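Local coordinates for nematode fatty acid retinoid binding protein (Necator americanus, PDB 4XCP) that binds palmitic acid and, as a member of the fatty-acid and retinol-binding family, probably carries lipids within a largely helical fold, at residues 87-92 with 149-154; 97-102 with 134-139. All coordinates share one frame; numbering follows the deposited sequence.

Contact 1. Residues 87-92 with 149-154; sequences SKIAAL and KQFPFL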
ATOM      1  N   SER A  87      -5.768  -2.740 -12.493  1.00 25.89           N
ATOM      2  CA  SER A  87      -6.997  -3.200 -13.144  1.00 27.13           C
ATOM      3  C   SER A  87      -8.226  -3.038 -12.245  1.00 31.01           C
ATOM      4  O   SER A  87      -9.320  -2.778 -12.748  1.00 31.03           O
ATOM      5  CB  SER A  87      -6.864  -4.636 -13.649  1.00 32.50           C
ATOM      6  OG  SER A  87      -6.943  -5.582 -12.595  1.00 47.69           O
ATOM      7  N   LYS A  88      -8.048  -3.174 -10.921  1.00 26.87           N
ATOM      8  CA  LYS A  88      -9.140  -2.980  -9.962  1.00 25.91           C
ATOM      9  C   LYS A  88      -9.559  -1.504  -9.940  1.00 29.27           C
ATOM     10  O   LYS A  88     -10.753  -1.236  -9.991  1.00 28.79           O
ATOM     11  CB  LYS A  88      -8.742  -3.478  -8.575  1.00 25.93           C
ATOM     12  CG  LYS A  88      -8.814  -4.990  -8.437  1.00 27.30           C
ATOM     13  CD  LYS A  88      -8.133  -5.423  -7.164  1.00 35.94           C
ATOM     14  CE  LYS A  88      -8.426  -6.858  -6.820  1.00 47.91           C
ATOM     15  NZ  LYS A  88      -8.666  -7.009  -5.359  1.00 59.41           N
ATOM     16  N   ILE A  89      -8.578  -0.562  -9.947  1.00 26.61           N
ATOM     17  CA  ILE A  89      -8.797   0.897  -9.979  1.00 27.04           C
ATOM     18  C   ILE A  89      -9.511   1.291 -11.283  1.00 31.22           C
ATOM     19  O   ILE A  89     -10.450   2.083 -11.235  1.00 31.55           O
ATOM     20  CB  ILE A  89      -7.474   1.705  -9.780  1.00 30.01           C
ATOM     21  CG1 ILE A  89      -6.710   1.351  -8.477  1.00 30.70           C
ATOM     22  CG2 ILE A  89      -7.670   3.229  -9.883  1.00 30.56           C
ATOM     23  CD1 ILE A  89      -7.407   1.412  -7.255  1.00 41.17           C
ATOM     24  N   ALA A  90      -9.090   0.705 -12.433  1.00 27.10           N
ATOM     25  CA  ALA A  90      -9.678   0.950 -13.755  1.00 27.71           C
ATOM     26  C   ALA A  90     -11.191   0.620 -13.817  1.00 30.59           C
ATOM     27  O   ALA A  90     -11.913   1.252 -14.581  1.00 30.73           O
ATOM     28  CB  ALA A  90      -8.924   0.160 -14.824  1.00 28.61           C
ATOM     29  N   ALA A  91     -11.656  -0.362 -13.012  1.00 26.51           N
ATOM     30  CA  ALA A  91     -13.061  -0.773 -12.939  1.00 26.33           C
ATOM     31  C   ALA A  91     -13.905   0.152 -12.032  1.00 29.05           C
ATOM     32  O   ALA A  91     -15.121   0.031 -12.003  1.00 29.57           O
ATOM     33  CB  ALA A  91     -13.158  -2.218 -12.468  1.00 26.96           C
ATOM     34  N   LEU A  92     -13.272   1.095 -11.314  1.00 25.03           N
ATOM     35  CA  LEU A  92     -14.018   1.991 -10.429  1.00 23.29           C
ATOM     36  C   LEU A  92     -14.575   3.228 -11.115  1.00 29.66           C
ATOM     37  O   LEU A  92     -13.978   3.745 -12.054  1.00 29.95           O
ATOM     38  CB  LEU A  92     -13.130   2.437  -9.242  1.00 21.34           C
ATOM     39  CG  LEU A  92     -12.611   1.368  -8.268  1.00 22.05           C
ATOM     40  CD1 LEU A  92     -11.627   1.996  -7.264  1.00 19.19           C
ATOM     41  CD2 LEU A  92     -13.742   0.743  -7.502  1.00 21.44           C
ATOM     42  N   LYS A 149     -16.549  -3.693  -4.089  1.00 27.88           N
ATOM     43  CA  LYS A 149     -16.663  -4.703  -5.156  1.00 28.65           C
ATOM     44  C   LYS A 149     -15.269  -5.082  -5.675  1.00 30.36           C
ATOM     45  O   LYS A 149     -15.012  -6.251  -5.944  1.00 30.81           O
ATOM     46  CB  LYS A 149     -17.554  -4.158  -6.288  1.00 33.02           C
ATOM     47  CG  LYS A 149     -17.873  -5.150  -7.400  1.00 54.48           C
ATOM     48  CD  LYS A 149     -19.163  -4.767  -8.103  1.00 69.25           C
ATOM     49  CE  LYS A 149     -19.282  -5.387  -9.469  1.00 83.43           C
ATOM     50  NZ  LYS A 149     -18.744  -4.487 -10.523  1.00 95.40           N
ATOM     51  N   GLN A 150     -14.358  -4.095  -5.768  1.00 25.37           N
ATOM     52  CA  GLN A 150     -12.997  -4.314  -6.237  1.00 24.11           C
ATOM     53  C   GLN A 150     -12.046  -4.666  -5.119  1.00 27.67           C
ATOM     54  O   GLN A 150     -11.065  -5.376  -5.352  1.00 27.19           O
ATOM     55  CB  GLN A 150     -12.474  -3.087  -7.025  1.00 25.06           C
ATOM     56  CG  GLN A 150     -13.301  -2.707  -8.282  1.00 23.53           C
ATOM     57  CD  GLN A 150     -13.644  -3.850  -9.203  1.00 37.25           C
ATOM     58  OE1 GLN A 150     -14.783  -3.991  -9.660  1.00 36.69           O
ATOM     59  NE2 GLN A 150     -12.687  -4.709  -9.460  1.00 26.03           N
ATOM     60  N   PHE A 151     -12.298  -4.133  -3.910  1.00 23.00           N
ATOM     61  CA  PHE A 151     -11.415  -4.343  -2.768  1.00 21.99           C
ATOM     62  C   PHE A 151     -12.184  -4.850  -1.556  1.00 25.48           C
ATOM     63  O   PHE A 151     -12.339  -4.098  -0.599  1.00 24.41           O
ATOM     64  CB  PHE A 151     -10.679  -3.039  -2.448  1.00 22.74           C
ATOM     65  CG  PHE A 151      -9.748  -2.581  -3.541  1.00 23.63           C
ATOM     66  CD1 PHE A 151      -8.472  -3.120  -3.659  1.00 25.45           C
ATOM     67  CD2 PHE A 151     -10.142  -1.599  -4.447  1.00 24.91           C
ATOM     68  CE1 PHE A 151      -7.601  -2.674  -4.654  1.00 26.32           C
ATOM     69  CE2 PHE A 151      -9.273  -1.160  -5.447  1.00 26.45           C
ATOM     70  CZ  PHE A 151      -8.005  -1.685  -5.532  1.00 24.43           C
ATOM     71  N   PRO A 152     -12.663  -6.122  -1.571  1.00 24.22           N
ATOM     72  CA  PRO A 152     -13.486  -6.609  -0.449  1.00 24.36           C
ATOM     73  C   PRO A 152     -12.747  -6.767   0.865  1.00 27.26           C
ATOM     74  O   PRO A 152     -13.371  -6.613   1.908  1.00 27.85           O
ATOM     75  CB  PRO A 152     -14.056  -7.936  -0.967  1.00 27.07           C
ATOM     76  CG  PRO A 152     -13.061  -8.402  -1.985  1.00 30.89           C
ATOM     77  CD  PRO A 152     -12.548  -7.150  -2.638  1.00 26.14           C
ATOM     78  N   PHE A 153     -11.427  -7.043   0.833  1.00 22.18           N
ATOM     79  CA  PHE A 153     -10.663  -7.171   2.077  1.00 20.66           C
ATOM     80  C   PHE A 153     -10.569  -5.824   2.773  1.00 23.93           C
ATOM     81  O   PHE A 153     -10.798  -5.741   3.981  1.00 25.17           O
ATOM     82  CB  PHE A 153      -9.249  -7.772   1.840  1.00 21.36           C
ATOM     83  CG  PHE A 153      -8.458  -7.867   3.126  1.00 21.88           C
ATOM     84  CD1 PHE A 153      -8.544  -8.999   3.933  1.00 25.80           C
ATOM     85  CD2 PHE A 153      -7.680  -6.801   3.566  1.00 21.42           C
ATOM     86  CE1 PHE A 153      -7.852  -9.065   5.145  1.00 25.31           C
ATOM     87  CE2 PHE A 153      -6.994  -6.868   4.778  1.00 23.17           C
ATOM     88  CZ  PHE A 153      -7.091  -7.993   5.560  1.00 21.93           C
ATOM     89  N   LEU A 154     -10.201  -4.778   2.018  1.00 19.39           N
ATOM     90  CA  LEU A 154     -10.063  -3.428   2.548  1.00 19.14           C
ATOM     91  C   LEU A 154     -11.401  -2.844   3.003  1.00 23.14           C
ATOM     92  O   LEU A 154     -11.466  -2.237   4.069  1.00 22.07           O
ATOM     93  CB  LEU A 154      -9.331  -2.517   1.546  1.00 19.02           C
ATOM     94  CG  LEU A 154      -7.812  -2.787   1.369  1.00 23.51           C
ATOM     95  CD1 LEU A 154      -7.245  -1.944   0.231  1.00 23.52           C
ATOM     96  CD2 LEU A 154      -7.025  -2.510   2.662  1.00 26.70           C
TER
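Gln150, the last residue of helix 141-150, lays its side chain against the turn that follows helix 72-90. A bend at chi2 (-48°) folds the amide over this turn: Gln150 CG lies 3.6 Å from Leu92 CD2, the two side chains running alongside each other and pointing opposite ways, and Gln150 CD lies 3.7 Å from Ala91 CB. The backbone carbonyl of Gln150 takes the polar contact. Lys88 runs almost extended as far as CE, then turns at chi4 so that NZ donates to Gln150 O over 2.9 Å, approaching nearly head-on with a C=O...N angle of 169°. A lysine ammonium at the C-terminal end of a helix probably interacts favourably with the helix dipole. Phe151 comes next; it departs from helical backbone angles after helix 141-150 and is also the N-cap residue of helix 152-159, so the contact sits at the junction of two consecutive helices. Its ring is reached by the aliphatic part of the same lysine, Lys88 CB being 3.6 Å from Phe151 CZ and Lys88 CD 3.8 Å from Phe151 CE1. Ile89 CD1 meets the ring at its edge, 3.6 Å from Phe151 CZ, and Leu92 CD1 lies more loosely near the plane, 4.3 Å from Phe151 CE2. The Phe151 ring also meets that of Phe147, while the side chain of Ile89 lies about 6 Å from a bound palmitic acid.

Contact 2. Residues 97-102 with 134-139; sequences KGFAEK and KLYKAM
Tyr136 and Met139 approach the Phe99 ring from the same side of its plane. The Tyr136 ring presents its edge to the face of Phe99 in an offset edge-to-face pair, with centroids 5.9 Å apart and planes at 61°. Closer in, the CE methyl of Met139, a selenomethionine, makes an off-centre CH-pi contact 4.1 Å from the centroid of the Phe99 ring, and its SE lies obliquely, 4.8 Å from the same centroid, a Met-aromatic contact. The chi3 bend of Met139 (-72°) turns the methyl toward the Phe99 ring. These groups fill the space between helices 94-115 and 122-138, whose segments 97-102 and 134-138 run antiparallel (178°), their axes approaching to 10.3 Å; Met139 lies just past the end of the second helix. Leu135 approaches differently, its CB in the plane of the Phe99 ring and 3.8 Å from CD1 at the edge. On the outer side, Lys102 CG touches Leu135 CD1 at 3.7 Å, while the lysine NZ leads away to a salt bridge with Glu105. Helix 141-150 adds the ring of Phe147, edge-to-face with Phe99. The Tyr136 ring stacks with Phe158, and its OH is hydrogen-bonded to Glu159.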
ATOM      1  N   LYS A  97     -12.472   5.694  -7.417  1.00 20.97           N
ATOM      2  CA  LYS A  97     -11.145   5.806  -8.052  1.00 21.63           C
ATOM      3  C   LYS A  97     -10.319   6.890  -7.328  1.00 24.92           C
ATOM      4  O   LYS A  97      -9.173   6.636  -6.964  1.00 23.90           O
ATOM      5  CB  LYS A  97     -11.263   6.124  -9.554  1.00 24.86           C
ATOM      6  CG  LYS A  97      -9.938   6.027 -10.322  1.00 32.86           C
ATOM      7  CD  LYS A  97     -10.104   6.303 -11.836  1.00 43.66           C
ATOM      8  CE  LYS A  97     -10.694   5.134 -12.607  1.00 58.28           C
ATOM      9  NZ  LYS A  97     -10.814   5.413 -14.063  1.00 65.84           N
ATOM     10  N   GLY A  98     -10.927   8.056  -7.093  1.00 22.28           N
ATOM     11  CA  GLY A  98     -10.290   9.158  -6.371  1.00 22.06           C
ATOM     12  C   GLY A  98      -9.836   8.754  -4.982  1.00 24.17           C
ATOM     13  O   GLY A  98      -8.709   9.058  -4.583  1.00 22.82           O
ATOM     14  N   PHE A  99     -10.697   7.998  -4.259  1.00 20.65           N
ATOM     15  CA  PHE A  99     -10.404   7.500  -2.911  1.00 18.68           C
ATOM     16  C   PHE A  99      -9.229   6.536  -2.919  1.00 22.95           C
ATOM     17  O   PHE A  99      -8.311   6.685  -2.117  1.00 21.96           O
ATOM     18  CB  PHE A  99     -11.628   6.825  -2.267  1.00 19.00           C
ATOM     19  CG  PHE A  99     -11.262   6.015  -1.040  1.00 18.47           C
ATOM     20  CD1 PHE A  99     -10.843   6.642   0.131  1.00 19.13           C
ATOM     21  CD2 PHE A  99     -11.269   4.623  -1.076  1.00 18.96           C
ATOM     22  CE1 PHE A  99     -10.471   5.888   1.248  1.00 18.75           C
ATOM     23  CE2 PHE A  99     -10.917   3.877   0.050  1.00 19.00           C
ATOM     24  CZ  PHE A  99     -10.531   4.510   1.202  1.00 16.02           C
ATOM     25  N   ALA A 100      -9.289   5.534  -3.802  1.00 20.60           N
ATOM     26  CA  ALA A 100      -8.267   4.512  -3.961  1.00 20.41           C
ATOM     27  C   ALA A 100      -6.918   5.146  -4.305  1.00 23.91           C
ATOM     28  O   ALA A 100      -5.910   4.768  -3.718  1.00 22.73           O
ATOM     29  CB  ALA A 100      -8.687   3.521  -5.034  1.00 21.39           C
ATOM     30  N   GLU A 101      -6.909   6.122  -5.219  1.00 21.74           N
ATOM     31  CA  GLU A 101      -5.690   6.820  -5.633  1.00 22.29           C
ATOM     32  C   GLU A 101      -5.103   7.689  -4.516  1.00 26.30           C
ATOM     33  O   GLU A 101      -3.896   7.663  -4.314  1.00 25.88           O
ATOM     34  CB  GLU A 101      -5.920   7.600  -6.927  1.00 24.12           C
ATOM     35  CG  GLU A 101      -5.957   6.640  -8.104  1.00 34.99           C
ATOM     36  CD  GLU A 101      -6.388   7.200  -9.440  1.00 58.37           C
ATOM     37  OE1 GLU A 101      -6.970   8.308  -9.466  1.00 49.47           O
ATOM     38  OE2 GLU A 101      -6.172   6.509 -10.462  1.00 56.63           O
ATOM     39  N   LYS A 102      -5.957   8.369  -3.734  1.00 22.42           N
ATOM     40  CA  LYS A 102      -5.496   9.135  -2.582  1.00 20.97           C
ATOM     41  C   LYS A 102      -4.959   8.181  -1.503  1.00 23.10           C
ATOM     42  O   LYS A 102      -3.909   8.459  -0.936  1.00 22.16           O
ATOM     43  CB  LYS A 102      -6.610  10.051  -2.033  1.00 23.29           C
ATOM     44  CG  LYS A 102      -6.162  10.953  -0.868  1.00 39.21           C
ATOM     45  CD  LYS A 102      -5.127  12.003  -1.270  1.00 47.07           C
ATOM     46  CE  LYS A 102      -4.356  12.496  -0.078  1.00 65.72           C
ATOM     47  NZ  LYS A 102      -3.607  13.745  -0.386  1.00 77.84           N
ATOM     48  N   LYS A 134     -11.234   8.139   7.343  1.00 22.61           N
ATOM     49  CA  LYS A 134     -12.001   9.386   7.231  1.00 22.86           C
ATOM     50  C   LYS A 134     -12.426   9.627   5.754  1.00 25.81           C
ATOM     51  O   LYS A 134     -13.588   9.946   5.497  1.00 26.70           O
ATOM     52  CB  LYS A 134     -11.147  10.562   7.759  1.00 25.05           C
ATOM     53  CG  LYS A 134     -11.869  11.909   7.769  1.00 33.84           C
ATOM     54  CD  LYS A 134     -11.054  13.003   8.444  1.00 38.52           C
ATOM     55  CE  LYS A 134     -11.813  14.311   8.425  1.00 49.52           C
ATOM     56  NZ  LYS A 134     -10.910  15.482   8.556  1.00 56.83           N
ATOM     57  N   LEU A 135     -11.488   9.464   4.804  1.00 19.33           N
ATOM     58  CA  LEU A 135     -11.781   9.609   3.382  1.00 18.17           C
ATOM     59  C   LEU A 135     -12.779   8.528   2.914  1.00 20.77           C
ATOM     60  O   LEU A 135     -13.643   8.803   2.085  1.00 21.17           O
ATOM     61  CB  LEU A 135     -10.492   9.545   2.560  1.00 17.23           C
ATOM     62  CG  LEU A 135      -9.511  10.691   2.787  1.00 22.32           C
ATOM     63  CD1 LEU A 135      -8.192  10.394   2.153  1.00 21.54           C
ATOM     64  CD2 LEU A 135     -10.079  12.019   2.310  1.00 25.63           C
ATOM     65  N   TYR A 136     -12.661   7.311   3.459  1.00 16.75           N
ATOM     66  CA  TYR A 136     -13.569   6.221   3.149  1.00 17.22           C
ATOM     67  C   TYR A 136     -14.969   6.608   3.632  1.00 23.32           C
ATOM     68  O   TYR A 136     -15.921   6.523   2.860  1.00 22.81           O
ATOM     69  CB  TYR A 136     -13.091   4.902   3.784  1.00 17.48           C
ATOM     70  CG  TYR A 136     -14.097   3.786   3.623  1.00 19.56           C
ATOM     71  CD1 TYR A 136     -14.166   3.049   2.441  1.00 21.30           C
ATOM     72  CD2 TYR A 136     -15.034   3.513   4.621  1.00 20.33           C
ATOM     73  CE1 TYR A 136     -15.117   2.048   2.268  1.00 22.32           C
ATOM     74  CE2 TYR A 136     -15.981   2.503   4.464  1.00 21.63           C
ATOM     75  CZ  TYR A 136     -16.018   1.776   3.285  1.00 26.78           C
ATOM     76  OH  TYR A 136     -16.957   0.797   3.113  1.00 27.90           O
ATOM     77  N   LYS A 137     -15.081   7.079   4.898  1.00 21.20           N
ATOM     78  CA  LYS A 137     -16.359   7.496   5.478  1.00 22.53           C
ATOM     79  C   LYS A 137     -16.939   8.715   4.771  1.00 25.66           C
ATOM     80  O   LYS A 137     -18.145   8.801   4.678  1.00 27.20           O
ATOM     81  CB  LYS A 137     -16.254   7.706   7.002  1.00 25.30           C
ATOM     82  CG  LYS A 137     -15.870   6.442   7.780  1.00 32.58           C
ATOM     83  CD  LYS A 137     -16.994   5.382   7.810  1.00 44.50           C
ATOM     84  CE  LYS A 137     -16.569   4.145   8.570  1.00 53.88           C
ATOM     85  NZ  LYS A 137     -17.649   3.131   8.641  1.00 62.48           N
ATOM     86  N   ALA A 138     -16.093   9.590   4.185  1.00 21.16           N
ATOM     87  CA  ALA A 138     -16.534  10.780   3.432  1.00 20.33           C
ATOM     88  C   ALA A 138     -17.195  10.450   2.076  1.00 21.55           C
ATOM     89  O   ALA A 138     -17.841  11.321   1.500  1.00 20.92           O
ATOM     90  CB  ALA A 138     -15.365  11.735   3.222  1.00 19.87           C
HETATM   91  N   MSE A 139     -16.976   9.226   1.540  1.00 16.38           N
HETATM   92  CA  MSE A 139     -17.576   8.782   0.266  1.00 14.94           C
HETATM   93  C   MSE A 139     -19.074   8.538   0.448  1.00 19.96           C
HETATM   94  O   MSE A 139     -19.514   8.254   1.569  1.00 19.84           O
HETATM   95  CB  MSE A 139     -16.966   7.454  -0.202  1.00 14.91           C
HETATM   96  CG  MSE A 139     -15.587   7.597  -0.852  1.00 18.13           C
HETATM   97 SE   MSE A 139     -15.187   6.057  -1.964  1.00 22.30          SE
HETATM   98  CE  MSE A 139     -14.910   4.775  -0.619  1.00 18.35           C
TER

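In the fold
From the N terminus, helix 72-90 brings in the first segment of contact 1, and a short turn leads into helix 94-115, which supplies the first segment of contact 2. The chain returns along helix 122-138, where contact 2 closes a loop with 31 residues between its segments. At the junction of helices 141-150 and 152-159 contact 1 closes the wider loop of 56 intervening residues, so contact 2 is nested inside it. The two touch directly: Ile89 CD1 packs 3.3 Å from Ala100 CB, and Leu92 O lies 3.6 Å from Lys97 CE. Phe147 joins helix 141-150 to helices 94-115 and 122-138; helix 72-90 and its following turn are joined through Ile89 and Leu92.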